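Local coordinates for protein ancestral D-type dye decolorizing peroxidase (Geotrichum candidum, PDB 7ANV) that is a haem peroxidase that, as other dye-decolorizing peroxidases do, probably uses hydrogen peroxide to oxidise dyes and other bulky aromatic substrates, at residues K18-Y23 and Q181-P186; K253-V258 and K384-D389; P259-F264 and E463-P468. All blocks are in the same frame, centred on the assembly; numbering follows the deposited sequence.

Interaction 1: K18-Y23 and Q181-P186. With SO4 (sulfate ion), chain H.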
loop_
_atom_site.group_PDB
_atom_site.type_symbol
_atom_site.label_atom_id
_atom_site.label_comp_id
_atom_site.label_asym_id
_atom_site.label_seq_id
_atom_site.Cartn_x
_atom_site.Cartn_y
_atom_site.Cartn_z
ATOM N N LYS A 18 -3.557 -8.079 -12.702
ATOM C CA LYS A 18 -4.853 -8.504 -12.127
ATOM C C LYS A 18 -5.997 -7.573 -12.516
ATOM O O LYS A 18 -5.793 -6.329 -12.642
ATOM C CB LYS A 18 -4.703 -8.559 -10.607
ATOM C CG LYS A 18 -4.525 -7.226 -9.901
ATOM C CD LYS A 18 -3.905 -7.366 -8.533
ATOM C CE LYS A 18 -3.489 -6.048 -7.928
ATOM N NZ LYS A 18 -2.803 -6.273 -6.652
ATOM N N LYS A 19 -7.186 -8.153 -12.603
ATOM C CA LYS A 19 -8.477 -7.415 -12.512
ATOM C C LYS A 19 -9.132 -7.772 -11.169
ATOM O O LYS A 19 -9.963 -7.030 -10.697
ATOM C CB LYS A 19 -9.373 -7.797 -13.690
ATOM C CG LYS A 19 -8.764 -7.418 -15.041
ATOM C CD LYS A 19 -9.693 -7.502 -16.248
ATOM C CE LYS A 19 -9.066 -6.822 -17.464
ATOM N NZ LYS A 19 -10.048 -6.534 -18.544
ATOM N N THR A 20 -8.777 -8.923 -10.605
ATOM C CA THR A 20 -9.317 -9.407 -9.318
ATOM C C THR A 20 -8.219 -10.185 -8.599
ATOM O O THR A 20 -7.328 -10.762 -9.254
ATOM C CB THR A 20 -10.589 -10.243 -9.525
ATOM O OG1 THR A 20 -11.159 -10.574 -8.258
ATOM C CG2 THR A 20 -10.354 -11.521 -10.300
ATOM N N GLU A 21 -8.289 -10.229 -7.286
ATOM C CA GLU A 21 -7.235 -10.899 -6.506
ATOM C C GLU A 21 -7.888 -11.369 -5.218
ATOM O O GLU A 21 -8.598 -10.560 -4.603
ATOM C CB GLU A 21 -6.091 -9.911 -6.263
ATOM C CG GLU A 21 -4.884 -10.517 -5.583
ATOM C CD GLU A 21 -3.774 -9.477 -5.427
ATOM O OE1 GLU A 21 -4.108 -8.255 -5.377
ATOM O OE2 GLU A 21 -2.603 -9.895 -5.318
ATOM N N THR A 22 -7.574 -12.581 -4.787
ATOM C CA THR A 22 -8.110 -13.139 -3.543
ATOM C C THR A 22 -6.938 -13.364 -2.602
ATOM O O THR A 22 -5.876 -13.831 -3.038
ATOM C CB THR A 22 -8.910 -14.418 -3.792
ATOM O OG1 THR A 22 -10.108 -14.040 -4.468
ATOM C CG2 THR A 22 -9.261 -15.092 -2.484
ATOM N N TYR A 23 -7.096 -12.927 -1.361
ATOM C CA TYR A 23 -6.143 -13.201 -0.273
ATOM C C TYR A 23 -6.744 -14.300 0.585
ATOM O O TYR A 23 -7.809 -14.082 1.160
ATOM C CB TYR A 23 -5.919 -11.896 0.483
ATOM C CG TYR A 23 -5.203 -10.880 -0.338
ATOM C CD1 TYR A 23 -5.905 -10.016 -1.152
ATOM C CD2 TYR A 23 -3.833 -10.758 -0.272
ATOM C CE1 TYR A 23 -5.260 -9.078 -1.937
ATOM C CE2 TYR A 23 -3.176 -9.818 -1.038
ATOM C CZ TYR A 23 -3.891 -8.969 -1.852
ATOM O OH TYR A 23 -3.270 -8.028 -2.616
ATOM N N GLN A 181 -11.659 -10.869 -1.174
ATOM C CA GLN A 181 -11.532 -10.637 -2.620
ATOM C C GLN A 181 -11.408 -9.147 -2.921
ATOM O O GLN A 181 -12.251 -8.348 -2.443
ATOM C CB GLN A 181 -12.758 -11.221 -3.311
ATOM C CG GLN A 181 -12.684 -11.105 -4.830
ATOM C CD GLN A 181 -13.935 -11.670 -5.442
ATOM O OE1 GLN A 181 -14.221 -12.855 -5.259
ATOM N NE2 GLN A 181 -14.744 -10.819 -6.072
ATOM N N GLY A 182 -10.448 -8.793 -3.771
ATOM C CA GLY A 182 -10.346 -7.447 -4.323
ATOM C C GLY A 182 -10.725 -7.450 -5.775
ATOM O O GLY A 182 -10.662 -8.485 -6.423
ATOM N N ASP A 183 -11.135 -6.305 -6.264
ATOM C CA ASP A 183 -11.602 -6.128 -7.646
ATOM C C ASP A 183 -11.204 -4.730 -8.090
ATOM O O ASP A 183 -11.522 -3.754 -7.365
ATOM C CB ASP A 183 -13.126 -6.264 -7.700
ATOM C CG ASP A 183 -13.562 -7.698 -7.477
ATOM O OD1 ASP A 183 -13.336 -8.496 -8.386
ATOM O OD2 ASP A 183 -14.084 -8.007 -6.353
ATOM N N VAL A 184 -10.539 -4.640 -9.223
ATOM C CA VAL A 184 -10.268 -3.339 -9.881
ATOM C C VAL A 184 -11.630 -2.741 -10.206
ATOM O O VAL A 184 -12.611 -3.473 -10.506
ATOM C CB VAL A 184 -9.341 -3.522 -11.098
ATOM C CG1 VAL A 184 -9.161 -2.274 -11.902
ATOM C CG2 VAL A 184 -7.985 -4.039 -10.662
ATOM N N ARG A 185 -11.712 -1.411 -10.168
ATOM C CA ARG A 185 -13.005 -0.708 -10.329
ATOM C C ARG A 185 -13.369 -0.692 -11.799
ATOM O O ARG A 185 -12.501 -0.846 -12.644
ATOM C CB ARG A 185 -12.927 0.688 -9.700
ATOM C CG ARG A 185 -12.800 0.641 -8.181
ATOM C CD ARG A 185 -12.904 1.946 -7.417
ATOM N NE ARG A 185 -14.116 2.643 -7.799
ATOM C CZ ARG A 185 -14.205 3.838 -8.327
ATOM N NH1 ARG A 185 -13.167 4.671 -8.364
ATOM N NH2 ARG A 185 -15.386 4.235 -8.751
ATOM N N PRO A 186 -14.670 -0.546 -12.131
ATOM C CA PRO A 186 -15.122 -0.719 -13.509
ATOM C C PRO A 186 -14.927 0.492 -14.426
ATOM O O PRO A 186 -14.805 1.650 -13.966
ATOM C CB PRO A 186 -16.618 -1.046 -13.357
ATOM C CG PRO A 186 -17.022 -0.322 -12.086
ATOM C CD PRO A 186 -15.792 -0.407 -11.192
HETATM S S SO4 H . -1.808 -4.553 -13.877
HETATM O O1 SO4 H . -2.393 -3.241 -13.810
HETATM O O2 SO4 H . -0.542 -4.544 -13.186
HETATM O O3 SO4 H . -1.596 -4.924 -15.255
HETATM O O4 SO4 H . -2.696 -5.504 -13.262
HETATM O O HOH W 1 -13.250 -7.805 -11.062
HETATM O O HOH W 2 -12.534 -14.765 -3.863
#

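Interaction 2: K253-V258 and K384-D389. With HEM (protoporphyrin IX containing Fe), chain B; SO4 (sulfate ion), chain D; SO4 (sulfate ion), chain G.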
loop_
_atom_site.group_PDB
_atom_site.type_symbol
_atom_site.label_atom_id
_atom_site.label_comp_id
_atom_site.label_asym_id
_atom_site.label_seq_id
_atom_site.Cartn_x
_atom_site.Cartn_y
_atom_site.Cartn_z
ATOM N N LYS A 253 -6.274 -4.098 5.621
ATOM C CA LYS A 253 -7.644 -3.896 5.113
ATOM C C LYS A 253 -8.107 -2.511 5.555
ATOM O O LYS A 253 -8.265 -2.282 6.774
ATOM C CB LYS A 253 -8.582 -5.000 5.598
ATOM C CG LYS A 253 -9.982 -4.831 5.054
ATOM C CD LYS A 253 -11.010 -5.817 5.584
ATOM C CE LYS A 253 -12.381 -5.360 5.135
ATOM N NZ LYS A 253 -13.482 -6.205 5.657
ATOM N N LEU A 254 -8.245 -1.586 4.611
ATOM C CA LEU A 254 -8.560 -0.169 4.909
ATOM C C LEU A 254 -9.941 0.130 4.302
ATOM O O LEU A 254 -10.068 0.318 3.073
ATOM C CB LEU A 254 -7.499 0.765 4.338
ATOM C CG LEU A 254 -6.100 0.474 4.840
ATOM C CD1 LEU A 254 -5.083 1.412 4.182
ATOM C CD2 LEU A 254 -6.040 0.557 6.367
ATOM N N GLN A 255 -10.940 0.167 5.171
ATOM C CA GLN A 255 -12.320 0.502 4.754
ATOM C C GLN A 255 -12.379 1.981 4.347
ATOM O O GLN A 255 -11.807 2.818 5.078
ATOM C CB GLN A 255 -13.269 0.226 5.904
ATOM C CG GLN A 255 -14.697 0.520 5.495
ATOM C CD GLN A 255 -15.667 0.391 6.630
ATOM O OE1 GLN A 255 -15.293 0.099 7.765
ATOM N NE2 GLN A 255 -16.937 0.634 6.319
ATOM N N GLN A 256 -13.066 2.319 3.253
ATOM C CA GLN A 256 -13.219 3.718 2.800
ATOM C C GLN A 256 -14.678 4.152 2.906
ATOM O O GLN A 256 -15.558 3.376 2.546
ATOM C CB GLN A 256 -12.680 3.877 1.384
ATOM C CG GLN A 256 -11.162 3.755 1.357
ATOM C CD GLN A 256 -10.631 3.722 -0.045
ATOM O OE1 GLN A 256 -10.295 2.678 -0.601
ATOM N NE2 GLN A 256 -10.531 4.901 -0.624
ATOM N N LEU A 257 -14.887 5.369 3.410
ATOM C CA LEU A 257 -16.229 5.973 3.585
ATOM C C LEU A 257 -16.369 7.030 2.485
ATOM O O LEU A 257 -15.989 8.203 2.685
ATOM C CB LEU A 257 -16.306 6.583 4.987
ATOM C CG LEU A 257 -16.091 5.596 6.133
ATOM C CD1 LEU A 257 -16.261 6.329 7.464
ATOM C CD2 LEU A 257 -17.015 4.410 6.039
ATOM N N VAL A 258 -16.802 6.580 1.303
ATOM C CA VAL A 258 -16.736 7.383 0.057
ATOM C C VAL A 258 -17.746 8.526 0.094
ATOM O O VAL A 258 -17.380 9.701 -0.083
ATOM C CB VAL A 258 -16.813 6.468 -1.179
ATOM C CG1 VAL A 258 -16.795 7.262 -2.469
ATOM C CG2 VAL A 258 -15.634 5.499 -1.153
ATOM N N LYS A 384 -25.663 10.332 1.278
ATOM C CA LYS A 384 -24.297 10.733 1.701
ATOM C C LYS A 384 -23.836 9.861 2.864
ATOM O O LYS A 384 -23.109 10.353 3.747
ATOM C CB LYS A 384 -24.242 12.222 2.079
ATOM C CG LYS A 384 -24.796 13.162 1.027
ATOM C CD LYS A 384 -24.572 14.604 1.404
ATOM C CE LYS A 384 -25.279 15.583 0.495
ATOM N NZ LYS A 384 -24.735 15.569 -0.885
ATOM N N LYS A 385 -24.211 8.590 2.883
ATOM C CA LYS A 385 -23.838 7.714 4.009
ATOM C C LYS A 385 -23.441 6.339 3.461
ATOM O O LYS A 385 -24.194 5.807 2.607
ATOM C CB LYS A 385 -25.000 7.621 5.005
ATOM C CG LYS A 385 -24.711 6.674 6.160
ATOM C CD LYS A 385 -25.833 6.504 7.180
ATOM C CE LYS A 385 -25.505 5.404 8.176
ATOM N NZ LYS A 385 -26.399 5.449 9.361
ATOM N N THR A 386 -22.327 5.792 3.957
ATOM C CA THR A 386 -21.835 4.432 3.651
ATOM C C THR A 386 -22.823 3.398 4.212
ATOM O O THR A 386 -23.165 3.485 5.432
ATOM C CB THR A 386 -20.440 4.186 4.223
ATOM O OG1 THR A 386 -19.585 5.025 3.453
ATOM C CG2 THR A 386 -19.976 2.755 4.116
ATOM N N LYS A 387 -23.243 2.472 3.359
ATOM C CA LYS A 387 -24.016 1.270 3.757
ATOM C C LYS A 387 -23.194 -0.004 3.534
ATOM O O LYS A 387 -23.440 -0.977 4.241
ATOM C CB LYS A 387 -25.367 1.294 3.036
ATOM C CG LYS A 387 -26.219 2.513 3.355
ATOM C CD LYS A 387 -27.584 2.546 2.632
ATOM C CE LYS A 387 -28.640 1.644 3.241
ATOM N NZ LYS A 387 -29.999 2.173 2.953
ATOM N N HIS A 388 -22.224 -0.024 2.618
ATOM C CA HIS A 388 -21.556 -1.261 2.161
ATOM C C HIS A 388 -20.059 -1.172 2.455
ATOM O O HIS A 388 -19.513 -0.050 2.414
ATOM C CB HIS A 388 -21.862 -1.501 0.685
ATOM C CG HIS A 388 -23.324 -1.644 0.455
ATOM N ND1 HIS A 388 -24.019 -2.714 0.948
ATOM C CD2 HIS A 388 -24.232 -0.818 -0.115
ATOM C CE1 HIS A 388 -25.308 -2.560 0.668
ATOM N NE2 HIS A 388 -25.457 -1.417 0.002
ATOM N N ASP A 389 -19.446 -2.312 2.759
ATOM C CA ASP A 389 -17.990 -2.399 3.049
ATOM C C ASP A 389 -17.255 -2.309 1.710
ATOM O O ASP A 389 -17.526 -3.149 0.821
ATOM C CB ASP A 389 -17.676 -3.695 3.800
ATOM C CG ASP A 389 -16.265 -3.808 4.347
ATOM O OD1 ASP A 389 -15.574 -2.760 4.446
ATOM O OD2 ASP A 389 -15.849 -4.976 4.613
HETATM C CHA HEM B . 0.217 7.092 -3.384
HETATM C CHB HEM B . -4.449 6.613 -2.174
HETATM C CHC HEM B . -3.108 4.182 1.868
HETATM C CHD HEM B . 1.535 5.057 0.789
HETATM C C1A HEM B . -1.165 7.150 -3.396
HETATM C C2A HEM B . -1.938 7.739 -4.427
HETATM C C3A HEM B . -3.249 7.626 -4.086
HETATM C C4A HEM B . -3.296 6.931 -2.846
HETATM C CMA HEM B . -4.454 8.090 -4.888
HETATM C CAA HEM B . -1.410 8.458 -5.664
HETATM C CBA HEM B . -0.945 7.554 -6.792
HETATM C CGA HEM B . 0.548 7.436 -6.912
HETATM O O1A HEM B . 1.358 8.364 -6.733
HETATM O O2A HEM B . 0.978 6.376 -7.236
HETATM C C1B HEM B . -4.471 5.900 -0.960
HETATM C C2B HEM B . -5.675 5.492 -0.302
HETATM C C3B HEM B . -5.324 4.795 0.816
HETATM C C4B HEM B . -3.835 4.778 0.838
HETATM C CMB HEM B . -7.082 5.780 -0.749
HETATM C CAB HEM B . -6.155 4.108 1.833
HETATM C CBB HEM B . -7.428 3.680 1.639
HETATM C C1C HEM B . -1.707 4.228 1.952
HETATM C C2C HEM B . -0.923 3.743 3.010
HETATM C C3C HEM B . 0.394 4.032 2.699
HETATM C C4C HEM B . 0.396 4.681 1.435
HETATM C CMC HEM B . -1.455 3.041 4.251
HETATM C CAC HEM B . 1.632 3.785 3.441
HETATM C CBC HEM B . 1.659 3.624 4.756
HETATM C C1D HEM B . 1.517 5.633 -0.482
HETATM C C2D HEM B . 2.784 5.925 -1.174
HETATM C C3D HEM B . 2.404 6.510 -2.330
HETATM C C4D HEM B . 0.925 6.562 -2.327
HETATM C CMD HEM B . 4.226 5.659 -0.752
HETATM C CAD HEM B . 3.322 7.006 -3.426
HETATM C CBD HEM B . 3.872 8.417 -3.156
HETATM C CGD HEM B . 4.882 8.822 -4.187
HETATM O O1D HEM B . 4.744 9.973 -4.674
HETATM O O2D HEM B . 5.841 8.073 -4.508
HETATM N NA HEM B . -2.013 6.641 -2.421
HETATM N NB HEM B . -3.421 5.441 -0.262
HETATM N NC HEM B . -0.903 4.841 1.016
HETATM N ND HEM B . 0.428 6.056 -1.166
HETATM FE FE HEM B . -1.434 5.818 -0.724
HETATM S S SO4 D . -21.919 -5.231 2.421
HETATM O O1 SO4 D . -21.414 -5.086 1.080
HETATM O O2 SO4 D . -21.035 -4.609 3.371
HETATM O O3 SO4 D . -23.236 -4.634 2.521
HETATM O O4 SO4 D . -22.006 -6.635 2.739
HETATM S S SO4 G . -28.434 0.265 -0.876
HETATM O O1 SO4 G . -27.231 1.056 -0.692
HETATM O O2 SO4 G . -28.839 0.317 -2.259
HETATM O O3 SO4 G . -28.175 -1.117 -0.515
HETATM O O4 SO4 G . -29.467 0.803 -0.020
HETATM O O HOH W 3 -17.193 0.996 3.440
HETATM O O HOH W 4 -15.233 -2.702 7.241
HETATM O O HOH W 5 -17.973 3.936 1.410
#

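Interaction 3: P259-F264 and E463-P468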
loop_
_atom_site.group_PDB
_atom_site.type_symbol
_atom_site.label_atom_id
_atom_site.label_comp_id
_atom_site.label_asym_id
_atom_site.label_seq_id
_atom_site.Cartn_x
_atom_site.Cartn_y
_atom_site.Cartn_z
ATOM N N PRO A 259 -19.028 8.294 0.417
ATOM C CA PRO A 259 -19.971 9.412 0.476
ATOM C C PRO A 259 -19.564 10.452 1.529
ATOM O O PRO A 259 -19.747 11.659 1.274
ATOM C CB PRO A 259 -21.303 8.737 0.854
ATOM C CG PRO A 259 -21.118 7.319 0.451
ATOM C CD PRO A 259 -19.656 6.993 0.661
ATOM N N GLU A 260 -18.981 9.979 2.637
ATOM C CA GLU A 260 -18.499 10.850 3.747
ATOM C C GLU A 260 -17.322 11.708 3.255
ATOM O O GLU A 260 -17.311 12.925 3.501
ATOM C CB GLU A 260 -18.180 9.989 4.970
ATOM C CG GLU A 260 -19.399 9.383 5.611
ATOM C CD GLU A 260 -19.884 8.060 5.053
ATOM O OE1 GLU A 260 -19.334 7.583 4.008
ATOM O OE2 GLU A 260 -20.739 7.447 5.719
ATOM N N PHE A 261 -16.379 11.124 2.523
ATOM C CA PHE A 261 -15.266 11.881 1.904
ATOM C C PHE A 261 -15.848 12.948 0.969
ATOM O O PHE A 261 -15.453 14.151 0.988
ATOM C CB PHE A 261 -14.338 10.895 1.193
ATOM C CG PHE A 261 -13.164 11.538 0.520
ATOM C CD1 PHE A 261 -12.028 11.844 1.243
ATOM C CD2 PHE A 261 -13.176 11.793 -0.831
ATOM C CE1 PHE A 261 -10.950 12.446 0.622
ATOM C CE2 PHE A 261 -12.089 12.374 -1.454
ATOM C CZ PHE A 261 -10.970 12.680 -0.727
ATOM N N ASN A 262 -16.777 12.522 0.117
ATOM C CA ASN A 262 -17.387 13.427 -0.889
ATOM C C ASN A 262 -18.110 14.571 -0.172
ATOM O O ASN A 262 -18.038 15.710 -0.649
ATOM C CB ASN A 262 -18.282 12.641 -1.847
ATOM C CG ASN A 262 -17.457 11.928 -2.890
ATOM O OD1 ASN A 262 -16.397 12.438 -3.278
ATOM N ND2 ASN A 262 -17.949 10.796 -3.355
ATOM N N LYS A 263 -18.817 14.266 0.912
ATOM C CA LYS A 263 -19.562 15.280 1.694
ATOM C C LYS A 263 -18.575 16.317 2.223
ATOM O O LYS A 263 -18.872 17.506 2.168
ATOM C CB LYS A 263 -20.295 14.597 2.844
ATOM C CG LYS A 263 -21.147 15.489 3.719
ATOM C CD LYS A 263 -21.838 14.650 4.811
ATOM C CE LYS A 263 -22.895 15.390 5.602
ATOM N NZ LYS A 263 -22.287 16.252 6.641
ATOM N N PHE A 264 -17.429 15.874 2.721
ATOM C CA PHE A 264 -16.393 16.794 3.223
ATOM C C PHE A 264 -15.922 17.732 2.098
ATOM O O PHE A 264 -15.788 18.963 2.320
ATOM C CB PHE A 264 -15.277 15.963 3.835
ATOM C CG PHE A 264 -14.226 16.833 4.448
ATOM C CD1 PHE A 264 -14.503 17.528 5.610
ATOM C CD2 PHE A 264 -13.035 17.055 3.801
ATOM C CE1 PHE A 264 -13.547 18.364 6.158
ATOM C CE2 PHE A 264 -12.068 17.853 4.372
ATOM C CZ PHE A 264 -12.339 18.523 5.538
ATOM N N GLU A 463 -15.124 11.488 12.338
ATOM C CA GLU A 463 -15.259 10.168 11.652
ATOM C C GLU A 463 -14.163 10.096 10.578
ATOM O O GLU A 463 -14.152 10.953 9.677
ATOM C CB GLU A 463 -16.662 10.038 11.053
ATOM C CG GLU A 463 -16.961 8.708 10.376
ATOM C CD GLU A 463 -18.348 8.648 9.737
ATOM O OE1 GLU A 463 -18.764 9.667 9.146
ATOM O OE2 GLU A 463 -19.025 7.618 9.863
ATOM N N LEU A 464 -13.245 9.147 10.679
ATOM C CA LEU A 464 -12.173 9.023 9.662
ATOM C C LEU A 464 -12.789 8.724 8.292
ATOM O O LEU A 464 -13.821 8.068 8.235
ATOM C CB LEU A 464 -11.236 7.872 10.034
ATOM C CG LEU A 464 -10.581 7.981 11.393
ATOM C CD1 LEU A 464 -9.754 6.743 11.657
ATOM C CD2 LEU A 464 -9.745 9.251 11.498
ATOM N N PHE A 465 -12.068 9.029 7.227
ATOM C CA PHE A 465 -12.456 8.618 5.858
ATOM C C PHE A 465 -11.998 7.196 5.584
ATOM O O PHE A 465 -12.540 6.580 4.698
ATOM C CB PHE A 465 -11.785 9.492 4.810
ATOM C CG PHE A 465 -12.125 10.944 4.963
ATOM C CD1 PHE A 465 -13.446 11.341 5.064
ATOM C CD2 PHE A 465 -11.112 11.903 4.920
ATOM C CE1 PHE A 465 -13.753 12.688 5.220
ATOM C CE2 PHE A 465 -11.430 13.243 5.020
ATOM C CZ PHE A 465 -12.749 13.621 5.212
ATOM N N VAL A 466 -10.914 6.795 6.224
ATOM C CA VAL A 466 -10.279 5.460 6.069
ATOM C C VAL A 466 -10.256 4.808 7.444
ATOM O O VAL A 466 -9.761 5.438 8.407
ATOM C CB VAL A 466 -8.883 5.571 5.439
ATOM C CG1 VAL A 466 -8.205 4.227 5.446
ATOM C CG2 VAL A 466 -8.992 6.143 4.036
ATOM N N VAL A 467 -10.847 3.633 7.560
ATOM C CA VAL A 467 -10.996 2.939 8.866
ATOM C C VAL A 467 -10.225 1.636 8.772
ATOM O O VAL A 467 -10.601 0.731 7.997
ATOM C CB VAL A 467 -12.459 2.679 9.243
ATOM C CG1 VAL A 467 -12.527 1.980 10.584
ATOM C CG2 VAL A 467 -13.280 3.971 9.244
ATOM N N PRO A 468 -9.084 1.505 9.466
ATOM C CA PRO A 468 -8.359 0.240 9.420
ATOM C C PRO A 468 -9.227 -0.878 10.025
ATOM O O PRO A 468 -9.829 -0.681 11.095
ATOM C CB PRO A 468 -7.108 0.486 10.256
ATOM C CG PRO A 468 -6.996 2.021 10.282
ATOM C CD PRO A 468 -8.437 2.496 10.346
#

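Interaction 1: K18-Y23 and Q181-P186
Thr20 and Asp183 stand side by side and point the same way, as a non-hydrogen-bonded antiparallel pair of strands 20-28 and 174-183. The hydroxyl of Thr20 swings anti to its own nitrogen (chi1 -174°), which brings OG1 within 2.8 Å of Gly182 O and 3.0 Å of Asp183 OD1; its one proton could serve either. Asp183 OD1 also bonds His151, tying strand to helix. On the same face Gln181 reaches out extended and crosses Thr22 at a slant. Its amide NE2 donates in the amide plane, at 2.9 Å and nearly straight, to the syn lone pair of Asp183 OD2, while OE1 shares a water with Thr22 OG1. A leucine at Gln181 would probably leave Asp183 OD2 without this N-H and its carboxylate freer to turn. Between the Thr20-Asp183 and Thr22-Gln181 pairs, Glu21 and Gly182 exchange backbone bonds, the tighter being Gly182 N to Glu21 O at 2.7 Å. Val184 N donates to Lys19 O at 2.9 Å. On the other face Lys18 NZ forms a salt bridge to Glu21 OE1 (2.7 Å, above the carboxylate plane) and also bonds the carbonyls of Arg368 and Gly369. Helix 151-164 covers the threonine face; strand 142-148 flanks 20-28 on its far edge, with a classic bulge at Lys19 and Thr20 opposite Gly148, and Ile370 of strand 366-372 lies against Glu21 and Val184.

Interaction 2: K253-V258 and K384-D389
The end of strand 247-256 and the 384-389 loop run roughly antiparallel, 155° apart end to end, with Gln255 nearest Asp389, Leu257 nearest Thr386, and no backbone hydrogen bond between the two segments. Lys253, extended throughout, meets Asp389 from the opposite direction, its NZ 2.9 Å from OD2 on the syn lone pair, a salt bridge; Asp132 is a second partner for the ammonium. Asp389 OD1, which bonds Tyr372, sits 3.6 Å from Gln255 CG, with amide and carboxylate planes 75° apart. The loop joins helix 378-383, closed by a Schellman motif at Lys384, to strand 391-398, the neighbour of 247-256 in the antiparallel sheet of this second ferredoxin-like half. Farther along, Thr386 crosses Leu257 at about a right angle, its OG1 3.5 Å from Leu257 CA and with Glu260 as polar partner. Waters fill the seam: one links Thr386 OG1 with Gln256 O and Val258 N, another accepts from Gln255 NE2, whose amide oxygen bonds Arg469. On the other side of the strand, Leu254 CD1 packs 3.7 Å from CAB of the haem, and Gln256 NE2, hydrogen-bonded to Glu193, lies 3.6 Å from its methyl CMB.

Interaction 3: P259-F264 and E463-P468
Aromatic packing carries most of this contact, a cluster of three rings with Phe465 at its centre. Phe261 turns the edge of its ring onto one face of Phe465 in a T-shaped pair, the planes 85° apart and the centroids separated by 5.2 Å. The touching atom is Phe261 CD1, 3.8 Å from Phe465 CD2 and offset toward the rim of that face. CD1 of Phe465 also lies 3.7 Å from Phe261 CA, so the helix backbone and the Phe261 ring share that face. Phe264, one turn further along helix 258-267, meets the same ring differently: Phe465 points CZ at Phe264 CG, 3.6 Å away, with the planes at an oblique 53°. Phe465 sets its ring anti to the carbonyl carbon (chi1 -59°), which carries it toward the helix. A further stack of Phe261 on Phe195 extends the aromatic group.

Helix 258-267 follows strand 247-256, the sheet neighbour of strand 466-476, and Val466, next to Phe465, belongs to the haem pocket.

The polar side is thinner and lies at the exposed margin. Glu463, extended, brings OE1 to 3.6 Å from CG of Glu260, whose chain bends at chi2 and whose OE1 has Thr386 as a partner. The carboxylates are nearly perpendicular, and their OE2 atoms, Glu260 to Glu463, remain 4.5 Å apart.

What joins these two segments directly is ring packing, centred on the loop residue Phe465, without hydrogen bonds. The paired glutamates, by contrast, are likely to repel each other mildly where solvent can screen them.

Interactions 2 and 3 form one neighbourhood, their centres about 7 Å apart: interaction 2 uses the end of strand 247-256, interaction 3 the helix 258-267 that follows, and both reach the same sheet. Thr386 OG1 lies 2.6 Å from Glu260 OE1, a probable hydrogen bond between them, and Gln255 O 2.8 Å from Val467 N joins neighbouring strands. Interaction 1 stands apart, its centre about 17 Å from that of interaction 2, in the other four-stranded antiparallel sheet. It is partly buried, like interaction 2, but rests on strand pairing with a polar face, where interaction 2 has a salt bridge and water; interaction 3 is the buried one, mostly aromatic, with only its glutamates near the surface.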